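Local atomic coordinates of S-adenosylmethionine dependent methyltransferase (Mesorhizobium loti, PDB entry 3BKW), a protein that probably transfers a methyl group from S-adenosylmethionine to an acceptor substrate. Residues L126-L134 against T197-F206; G138-Y149 against R233-R243. One frame throughout, in Å; residues are numbered along the deposited sequence. Where two conformers were deposited one is given.

Contact 1. Residues L126-L134 against T197-F206. With EDO (1,2-ethanediol), chain G; EDO (1,2-ethanediol), chain E; EDO (1,2-ethanediol), chain C.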
# COMPACT_ATOMS: atom_id res chain seq x y z
N LEU A 126 -7.76 -4.27 17.41
CA LEU A 126 -7.75 -5.66 16.93
C LEU A 126 -6.33 -6.10 16.52
O LEU A 126 -5.91 -7.19 16.88
CB LEU A 126 -8.78 -5.87 15.81
CG LEU A 126 -8.90 -7.28 15.22
CD1 LEU A 126 -10.34 -7.59 14.74
CD2 LEU A 126 -7.89 -7.52 14.10
N PHE A 127 -5.60 -5.26 15.79
CA PHE A 127 -4.23 -5.58 15.40
C PHE A 127 -3.33 -5.83 16.62
O PHE A 127 -2.54 -6.76 16.63
CB PHE A 127 -3.59 -4.44 14.57
CG PHE A 127 -4.18 -4.22 13.19
CD1 PHE A 127 -4.91 -5.19 12.52
CD2 PHE A 127 -3.87 -3.04 12.52
CE1 PHE A 127 -5.39 -4.96 11.22
CE2 PHE A 127 -4.35 -2.79 11.23
CZ PHE A 127 -5.09 -3.76 10.57
N ARG A 128 -3.45 -4.99 17.65
CA ARG A 128 -2.66 -5.18 18.88
C ARG A 128 -3.00 -6.49 19.57
O ARG A 128 -2.11 -7.18 20.08
CB ARG A 128 -2.81 -4.00 19.83
CG ARG A 128 -2.27 -2.71 19.24
CD ARG A 128 -2.36 -1.57 20.23
NE ARG A 128 -3.72 -1.18 20.68
CZ ARG A 128 -4.47 -0.20 20.17
NH1 ARG A 128 -4.08 0.51 19.13
NH2 ARG A 128 -5.67 0.07 20.72
N THR A 129 -4.28 -6.85 19.55
CA THR A 129 -4.76 -8.10 20.13
C THR A 129 -4.20 -9.30 19.38
O THR A 129 -3.70 -10.26 19.99
CB THR A 129 -6.29 -8.11 20.18
OG1 THR A 129 -6.71 -7.09 21.10
CG2 THR A 129 -6.85 -9.44 20.67
N VAL A 130 -4.24 -9.23 18.05
CA VAL A 130 -3.67 -10.29 17.21
C VAL A 130 -2.16 -10.38 17.43
O VAL A 130 -1.62 -11.48 17.57
CB VAL A 130 -4.08 -10.12 15.73
CG1 VAL A 130 -3.32 -11.12 14.82
CG2 VAL A 130 -5.59 -10.30 15.56
N HIS A 131 -1.48 -9.23 17.50
CA HIS A 131 -0.03 -9.22 17.71
C HIS A 131 0.36 -10.00 18.98
O HIS A 131 1.23 -10.87 18.92
CB HIS A 131 0.53 -7.80 17.72
CG HIS A 131 2.01 -7.72 17.87
ND1 HIS A 131 2.64 -7.71 19.10
CD2 HIS A 131 3.00 -7.63 16.95
CE1 HIS A 131 3.94 -7.63 18.93
NE2 HIS A 131 4.19 -7.58 17.64
N GLN A 132 -0.30 -9.72 20.10
CA GLN A 132 0.04 -10.42 21.37
C GLN A 132 -0.34 -11.91 21.38
O GLN A 132 0.29 -12.70 22.09
CB GLN A 132 -0.51 -9.68 22.61
CG GLN A 132 -2.01 -9.58 22.76
CD GLN A 132 -2.67 -10.82 23.35
OE1 GLN A 132 -2.25 -11.32 24.40
NE2 GLN A 132 -3.73 -11.29 22.71
N ALA A 133 -1.36 -12.28 20.59
CA ALA A 133 -1.80 -13.67 20.45
C ALA A 133 -0.84 -14.50 19.62
O ALA A 133 -0.80 -15.73 19.78
CB ALA A 133 -3.21 -13.72 19.82
N LEU A 134 -0.07 -13.86 18.74
CA LEU A 134 0.88 -14.56 17.87
C LEU A 134 2.21 -14.79 18.56
O LEU A 134 2.71 -13.92 19.29
CB LEU A 134 1.11 -13.77 16.57
CG LEU A 134 -0.03 -13.76 15.55
CD1 LEU A 134 0.18 -12.71 14.46
CD2 LEU A 134 -0.21 -15.15 14.96
N THR A 197 -4.10 1.56 6.98
CA THR A 197 -4.08 0.15 7.38
C THR A 197 -2.68 -0.34 7.67
O THR A 197 -2.43 -0.98 8.68
CB THR A 197 -4.74 -0.72 6.29
OG1 THR A 197 -6.11 -0.32 6.18
CG2 THR A 197 -4.64 -2.24 6.55
N LEU A 198 -1.76 -0.06 6.75
CA LEU A 198 -0.38 -0.51 6.90
C LEU A 198 0.33 0.17 8.06
O LEU A 198 1.04 -0.49 8.84
CB LEU A 198 0.41 -0.33 5.61
CG LEU A 198 -0.13 -1.10 4.39
CD1 LEU A 198 0.74 -0.79 3.17
CD2 LEU A 198 -0.25 -2.59 4.62
N ASN A 199 0.13 1.47 8.21
CA ASN A 199 0.74 2.21 9.32
C ASN A 199 0.24 1.71 10.68
O ASN A 199 1.01 1.60 11.62
CB ASN A 199 0.45 3.70 9.19
CG ASN A 199 1.17 4.34 8.02
OD1 ASN A 199 2.14 3.79 7.48
ND2 ASN A 199 0.72 5.54 7.66
N ALA A 200 -1.04 1.35 10.74
CA ALA A 200 -1.64 0.78 11.96
C ALA A 200 -1.03 -0.59 12.30
O ALA A 200 -0.74 -0.86 13.47
CB ALA A 200 -3.14 0.68 11.82
N LEU A 201 -0.78 -1.42 11.29
CA LEU A 201 -0.07 -2.68 11.50
C LEU A 201 1.33 -2.45 12.05
O LEU A 201 1.74 -3.08 13.01
CB LEU A 201 0.02 -3.49 10.21
CG LEU A 201 -1.26 -4.18 9.73
CD1 LEU A 201 -1.12 -4.66 8.28
CD2 LEU A 201 -1.57 -5.35 10.65
N ILE A 202 2.04 -1.51 11.43
CA ILE A 202 3.43 -1.20 11.83
C ILE A 202 3.48 -0.67 13.27
O ILE A 202 4.26 -1.16 14.09
CB ILE A 202 4.08 -0.20 10.81
CG1 ILE A 202 4.27 -0.87 9.45
CG2 ILE A 202 5.46 0.31 11.31
CD1 ILE A 202 4.54 0.14 8.33
N ARG A 203 2.60 0.29 13.59
CA ARG A 203 2.52 0.87 14.95
C ARG A 203 2.15 -0.21 16.00
O ARG A 203 2.58 -0.13 17.16
CB ARG A 203 1.48 2.00 14.97
CG ARG A 203 1.45 2.89 16.18
CD ARG A 203 0.42 4.03 16.02
NE ARG A 203 0.66 4.83 14.80
CZ ARG A 203 -0.02 4.80 13.64
NH1 ARG A 203 -1.11 4.04 13.44
NH2 ARG A 203 0.39 5.61 12.65
N SER A 204 1.37 -1.19 15.58
CA SER A 204 0.96 -2.33 16.41
C SER A 204 2.05 -3.40 16.62
O SER A 204 1.84 -4.33 17.41
CB SER A 204 -0.33 -2.96 15.84
OG SER A 204 -1.40 -2.03 15.88
N GLY A 205 3.19 -3.29 15.94
CA GLY A 205 4.33 -4.20 16.10
C GLY A 205 4.63 -5.16 14.96
O GLY A 205 5.59 -5.94 15.06
N PHE A 206 3.87 -5.07 13.87
CA PHE A 206 4.03 -5.96 12.72
C PHE A 206 5.01 -5.39 11.70
O PHE A 206 5.15 -4.17 11.57
CB PHE A 206 2.69 -6.19 11.99
CG PHE A 206 1.71 -7.04 12.74
CD1 PHE A 206 1.79 -8.43 12.70
CD2 PHE A 206 0.67 -6.45 13.47
CE1 PHE A 206 0.87 -9.24 13.37
CE2 PHE A 206 -0.29 -7.26 14.13
CZ PHE A 206 -0.17 -8.66 14.09
C1 EDO G . 3.60 4.28 12.59
O1 EDO G . 3.30 2.94 12.18
C2 EDO G . 3.51 5.20 11.38
O2 EDO G . 4.31 4.66 10.34
C1 EDO E . -7.02 3.40 18.62
O1 EDO E . -6.84 1.98 18.63
C2 EDO E . -5.89 4.07 19.40
O2 EDO E . -4.59 3.71 18.90
C1 EDO C . -8.95 -2.14 6.72
O1 EDO C . -8.22 -1.22 7.56
C2 EDO C . -9.97 -1.42 5.83
O2 EDO C . -11.15 -1.07 6.54
O HOH W 1 -1.56 0.31 17.36
O HOH W 2 6.92 -7.96 16.71

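Contact 2. Residues G138-Y149 against R233-R243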
# COMPACT_ATOMS: atom_id res chain seq x y z
N GLY A 138 5.28 -15.26 14.01
CA GLY A 138 3.96 -15.62 13.50
C GLY A 138 3.45 -14.61 12.50
O GLY A 138 3.98 -13.50 12.43
N HIS A 139 2.42 -15.00 11.74
CA HIS A 139 1.85 -14.16 10.68
C HIS A 139 0.37 -13.86 10.85
O HIS A 139 -0.33 -14.58 11.52
CB HIS A 139 2.04 -14.79 9.30
CG HIS A 139 3.47 -14.86 8.87
ND1 HIS A 139 4.28 -15.93 9.15
CD2 HIS A 139 4.24 -13.98 8.17
CE1 HIS A 139 5.49 -15.72 8.66
NE2 HIS A 139 5.49 -14.54 8.06
N PHE A 140 -0.04 -12.75 10.26
CA PHE A 140 -1.42 -12.30 10.19
C PHE A 140 -1.67 -12.03 8.71
O PHE A 140 -1.00 -11.17 8.13
CB PHE A 140 -1.62 -11.06 11.05
CG PHE A 140 -3.03 -10.52 11.08
CD1 PHE A 140 -4.17 -11.31 10.85
CD2 PHE A 140 -3.22 -9.20 11.49
CE1 PHE A 140 -5.46 -10.77 10.94
CE2 PHE A 140 -4.50 -8.68 11.59
CZ PHE A 140 -5.61 -9.46 11.32
N VAL A 141 -2.57 -12.80 8.11
CA VAL A 141 -2.87 -12.71 6.69
C VAL A 141 -4.37 -12.46 6.56
O VAL A 141 -5.19 -13.23 7.09
CB VAL A 141 -2.47 -14.00 5.97
CG1 VAL A 141 -2.83 -13.94 4.47
CG2 VAL A 141 -0.97 -14.26 6.13
N PHE A 142 -4.74 -11.36 5.92
CA PHE A 142 -6.13 -11.01 5.81
C PHE A 142 -6.52 -10.27 4.55
O PHE A 142 -5.68 -9.62 3.91
CB PHE A 142 -6.55 -10.20 7.06
CG PHE A 142 -5.90 -8.83 7.18
CD1 PHE A 142 -6.54 -7.70 6.67
CD2 PHE A 142 -4.65 -8.66 7.81
CE1 PHE A 142 -5.98 -6.41 6.80
CE2 PHE A 142 -4.07 -7.36 7.94
CZ PHE A 142 -4.75 -6.24 7.41
N SER A 143 -7.81 -10.37 4.22
CA SER A 143 -8.39 -9.65 3.10
C SER A 143 -9.45 -8.71 3.62
O SER A 143 -10.16 -9.01 4.59
CB SER A 143 -9.00 -10.60 2.09
OG SER A 143 -10.02 -11.39 2.67
N THR A 144 -9.54 -7.56 2.97
CA THR A 144 -10.57 -6.57 3.22
C THR A 144 -11.00 -5.95 1.89
O THR A 144 -10.30 -6.08 0.89
CB THR A 144 -10.08 -5.42 4.17
OG1 THR A 144 -8.85 -4.86 3.68
CG2 THR A 144 -9.86 -5.92 5.61
N GLU A 145 -12.14 -5.28 1.89
CA GLU A 145 -12.52 -4.47 0.75
C GLU A 145 -11.47 -3.38 0.59
O GLU A 145 -11.01 -2.79 1.56
CB GLU A 145 -13.89 -3.83 0.92
CG GLU A 145 -15.02 -4.80 0.69
CD GLU A 145 -16.40 -4.23 0.84
OE1 GLU A 145 -16.56 -3.00 0.81
OE2 GLU A 145 -17.33 -5.04 0.99
N HIS A 146 -11.08 -3.15 -0.65
CA HIS A 146 -10.05 -2.16 -0.99
C HIS A 146 -10.64 -0.75 -0.81
O HIS A 146 -11.83 -0.55 -1.07
CB HIS A 146 -9.64 -2.36 -2.45
CG HIS A 146 -8.38 -1.66 -2.84
ND1 HIS A 146 -8.31 -0.31 -3.06
CD2 HIS A 146 -7.14 -2.15 -3.09
CE1 HIS A 146 -7.08 0.02 -3.40
NE2 HIS A 146 -6.35 -1.08 -3.43
N PRO A 147 -9.82 0.22 -0.32
CA PRO A 147 -10.37 1.58 -0.22
C PRO A 147 -10.89 2.21 -1.54
O PRO A 147 -11.79 3.05 -1.51
CB PRO A 147 -9.22 2.37 0.44
CG PRO A 147 -8.02 1.57 0.20
CD PRO A 147 -8.44 0.15 0.21
N ILE A 148 -10.35 1.82 -2.70
CA ILE A 148 -10.89 2.28 -3.99
C ILE A 148 -12.36 1.86 -4.12
O ILE A 148 -13.20 2.62 -4.58
CB ILE A 148 -10.09 1.75 -5.19
CG1 ILE A 148 -8.77 2.52 -5.28
CG2 ILE A 148 -10.90 1.89 -6.51
CD1 ILE A 148 -7.78 1.94 -6.25
N TYR A 149 -12.65 0.62 -3.71
CA TYR A 149 -13.99 0.08 -3.73
C TYR A 149 -14.89 0.70 -2.66
O TYR A 149 -16.07 0.97 -2.93
CB TYR A 149 -13.91 -1.45 -3.58
CG TYR A 149 -15.23 -2.15 -3.68
CD1 TYR A 149 -15.80 -2.46 -4.92
CD2 TYR A 149 -15.93 -2.53 -2.53
CE1 TYR A 149 -17.05 -3.11 -5.00
CE2 TYR A 149 -17.17 -3.16 -2.60
CZ TYR A 149 -17.72 -3.47 -3.84
OH TYR A 149 -18.95 -4.09 -3.91
N ARG A 233 -10.53 -1.86 -11.54
CA ARG A 233 -10.39 -1.40 -10.17
C ARG A 233 -10.40 -2.60 -9.21
O ARG A 233 -11.15 -3.54 -9.45
CB ARG A 233 -11.50 -0.40 -9.81
CG ARG A 233 -12.92 -0.97 -9.78
CD ARG A 233 -13.37 -1.32 -8.36
NE ARG A 233 -14.70 -1.89 -8.40
CZ ARG A 233 -15.00 -3.16 -8.64
NH1 ARG A 233 -14.06 -4.05 -8.89
NH2 ARG A 233 -16.28 -3.54 -8.67
N PRO A 234 -9.62 -2.53 -8.13
CA PRO A 234 -9.57 -3.64 -7.19
C PRO A 234 -10.74 -3.63 -6.21
O PRO A 234 -11.08 -2.58 -5.65
CB PRO A 234 -8.26 -3.40 -6.44
CG PRO A 234 -8.09 -1.95 -6.44
CD PRO A 234 -8.72 -1.44 -7.71
N MSE A 235 -11.35 -4.80 -5.99
CA MSE A 235 -12.36 -4.95 -4.97
C MSE A 235 -11.72 -5.21 -3.61
O MSE A 235 -12.29 -4.83 -2.58
CB MSE A 235 -13.31 -6.10 -5.28
CG MSE A 235 -14.49 -6.18 -4.35
SE MSE A 235 -15.80 -7.44 -4.98
CE MSE A 235 -16.26 -6.58 -6.63
N PHE A 236 -10.55 -5.88 -3.60
CA PHE A 236 -9.93 -6.33 -2.36
C PHE A 236 -8.49 -5.93 -2.17
O PHE A 236 -7.73 -5.81 -3.13
CB PHE A 236 -9.98 -7.86 -2.27
CG PHE A 236 -11.35 -8.44 -2.48
CD1 PHE A 236 -12.36 -8.12 -1.59
CD2 PHE A 236 -11.61 -9.32 -3.53
CE1 PHE A 236 -13.65 -8.66 -1.75
CE2 PHE A 236 -12.89 -9.86 -3.69
CZ PHE A 236 -13.90 -9.51 -2.80
N LEU A 237 -8.14 -5.72 -0.90
CA LEU A 237 -6.78 -5.51 -0.43
C LEU A 237 -6.40 -6.77 0.36
O LEU A 237 -7.15 -7.16 1.27
CB LEU A 237 -6.68 -4.28 0.47
CG LEU A 237 -5.28 -3.96 1.02
CD1 LEU A 237 -4.31 -3.57 -0.13
CD2 LEU A 237 -5.32 -2.87 2.10
N LEU A 238 -5.27 -7.36 0.01
CA LEU A 238 -4.74 -8.56 0.67
C LEU A 238 -3.44 -8.16 1.36
O LEU A 238 -2.55 -7.56 0.72
CB LEU A 238 -4.50 -9.67 -0.34
CG LEU A 238 -5.61 -9.94 -1.36
CD1 LEU A 238 -5.19 -11.12 -2.28
CD2 LEU A 238 -6.96 -10.23 -0.76
N VAL A 239 -3.31 -8.46 2.64
CA VAL A 239 -2.09 -8.11 3.39
C VAL A 239 -1.59 -9.28 4.24
O VAL A 239 -2.40 -10.00 4.84
CB VAL A 239 -2.32 -6.91 4.37
CG1 VAL A 239 -1.02 -6.53 5.09
CG2 VAL A 239 -2.90 -5.69 3.66
N SER A 240 -0.27 -9.48 4.24
CA SER A 240 0.45 -10.42 5.11
C SER A 240 1.41 -9.61 5.96
O SER A 240 2.16 -8.79 5.41
CB SER A 240 1.25 -11.42 4.29
OG SER A 240 2.04 -12.25 5.14
N ALA A 241 1.40 -9.82 7.26
CA ALA A 241 2.27 -9.13 8.21
C ALA A 241 2.86 -10.17 9.14
O ALA A 241 2.23 -11.20 9.41
CB ALA A 241 1.51 -8.09 8.97
N ARG A 242 4.08 -9.90 9.60
CA ARG A 242 4.79 -10.80 10.49
C ARG A 242 5.08 -10.11 11.81
O ARG A 242 5.33 -8.91 11.83
CB ARG A 242 6.10 -11.20 9.85
CG ARG A 242 6.88 -12.27 10.58
CD ARG A 242 8.23 -12.56 9.94
NE ARG A 242 9.05 -11.34 9.86
CZ ARG A 242 9.24 -10.57 8.78
NH1 ARG A 242 8.68 -10.86 7.60
NH2 ARG A 242 10.00 -9.48 8.89
N ARG A 243 5.03 -10.85 12.91
CA ARG A 243 5.42 -10.27 14.19
C ARG A 243 6.76 -10.86 14.64
O ARG A 243 7.37 -10.33 15.57
CB ARG A 243 4.29 -10.42 15.20
CG ARG A 243 4.08 -11.80 15.74
CD ARG A 243 4.88 -12.01 17.00
NE ARG A 243 4.25 -11.51 18.20
CZ ARG A 243 4.86 -11.12 19.32
NH1 ARG A 243 6.18 -11.05 19.44
NH2 ARG A 243 4.11 -10.73 20.35
OXT ARG A 243 7.26 -11.87 14.15
O HOH W 3 -6.43 -6.36 3.78

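Contact 1. Residues L126-L134 against T197-F206
Phe127 and Leu201 meet where two neighbouring helices, 123-133 and 194-203, pack on one face of the seven-stranded sheet of a class I methyltransferase fold; the short segments run at 43°, their axes 9.4 Å apart. From CB outward, Phe127 meets the second helix atom by atom. Its CB rests against Ser204, 3.5 Å from OG. With CG anti to the carbonyl carbon (chi1 -67°), the ring reaches toward the second helix: CD2 lies 3.7 Å from the backbone N of Leu201, CE2 approaches both Thr197 O and Leu201 CG, each 3.7 Å away, and Ala200 CB sits in plane at the edge. Leu201 CD2 stands over the centre of the Phe127 ring, almost on its normal, a CH-pi contact. Strand 138-145 lies against the same pair of helices.

Ser204 OG donates to Ala200 O, which also takes Ser204 N from the opposite face of its plane. Gly205, with positive phi, forms a Schellman motif after the last turn and brings Phe206 against His131. These two rings form a T-shaped stack, the His131 edge directed at the Phe206 face with planes at 90°. Ser204 O lies over one face of the imidazole, toward its rim, while a water in the imidazole plane links His131 NE2, at 2.9 Å, to Gly205 O.

Contact 2. Residues G138-Y149 against R233-R243
A chi1 near 180° sets CG opposite the backbone N in both His146 (-166°) and Tyr149 (-176°), and the two rings are carried onto Pro234 and Met235, the residues leading into strand 236-242. Pro234 CG sits over the centre of the His146 imidazole, 3.5 Å from its centroid. Selenomethionine Met235 runs alongside Tyr149, its CG over the phenol ring and its SE farther above the same face, 4.8 Å from the centroid, in a Met-aromatic contact. The Arg233 guanidinium turns a face to Tyr149 CD1, while NH1 forms a salt bridge with Glu230.

Beyond this end, strands 138-145 and 236-242 run antiparallel as neighbours in the central sheet. Phe140-Ala241, Phe142-Val239 and Thr144-Leu237 are hydrogen-bonded pairs; past the last pair, His146 N bonds to Met235 O at 2.8 Å, from above the carbonyl plane. Val239 CB lies over the Phe142 ring, offset toward its rim; on the other sheet face, Leu238 CD2 presses on Ser143 CB at 3.5 Å.

His146 also caps the following helix: its ND1 accepts from Ile148 N at 3.0 Å, in the ring plane. As NE2 is hydrogen-bonded to Glu213, the imidazole is held at both nitrogens, and an acceptor ND1 implies that the proton probably resides on NE2.

Overall arrangement
Contact 2 is the buried one, joining two adjacent strands of the central sheet; contact 1 lies farther out, where helices cover one face of that sheet, and is only partly buried. Their chemistry follows: 138-149 and 233-243 are joined by a regular backbone ladder, whereas 126-134 and 197-206 meet through side-chain packing, with waters bridging its polar edge. The two are directly layered. Phe127 CD1 reaches Phe140 CE2 at 3.6 Å, Leu201 rests on Phe142 and Val239, and Phe206 on Ala241. At the C-terminus, Arg243 NE probably hydrogen-bonds to His131 O. Both contacts touch the second subunit, contact 1 through Leu198, Asn199 and Ile202, contact 2 through Ile148, Arg233 and Pro234.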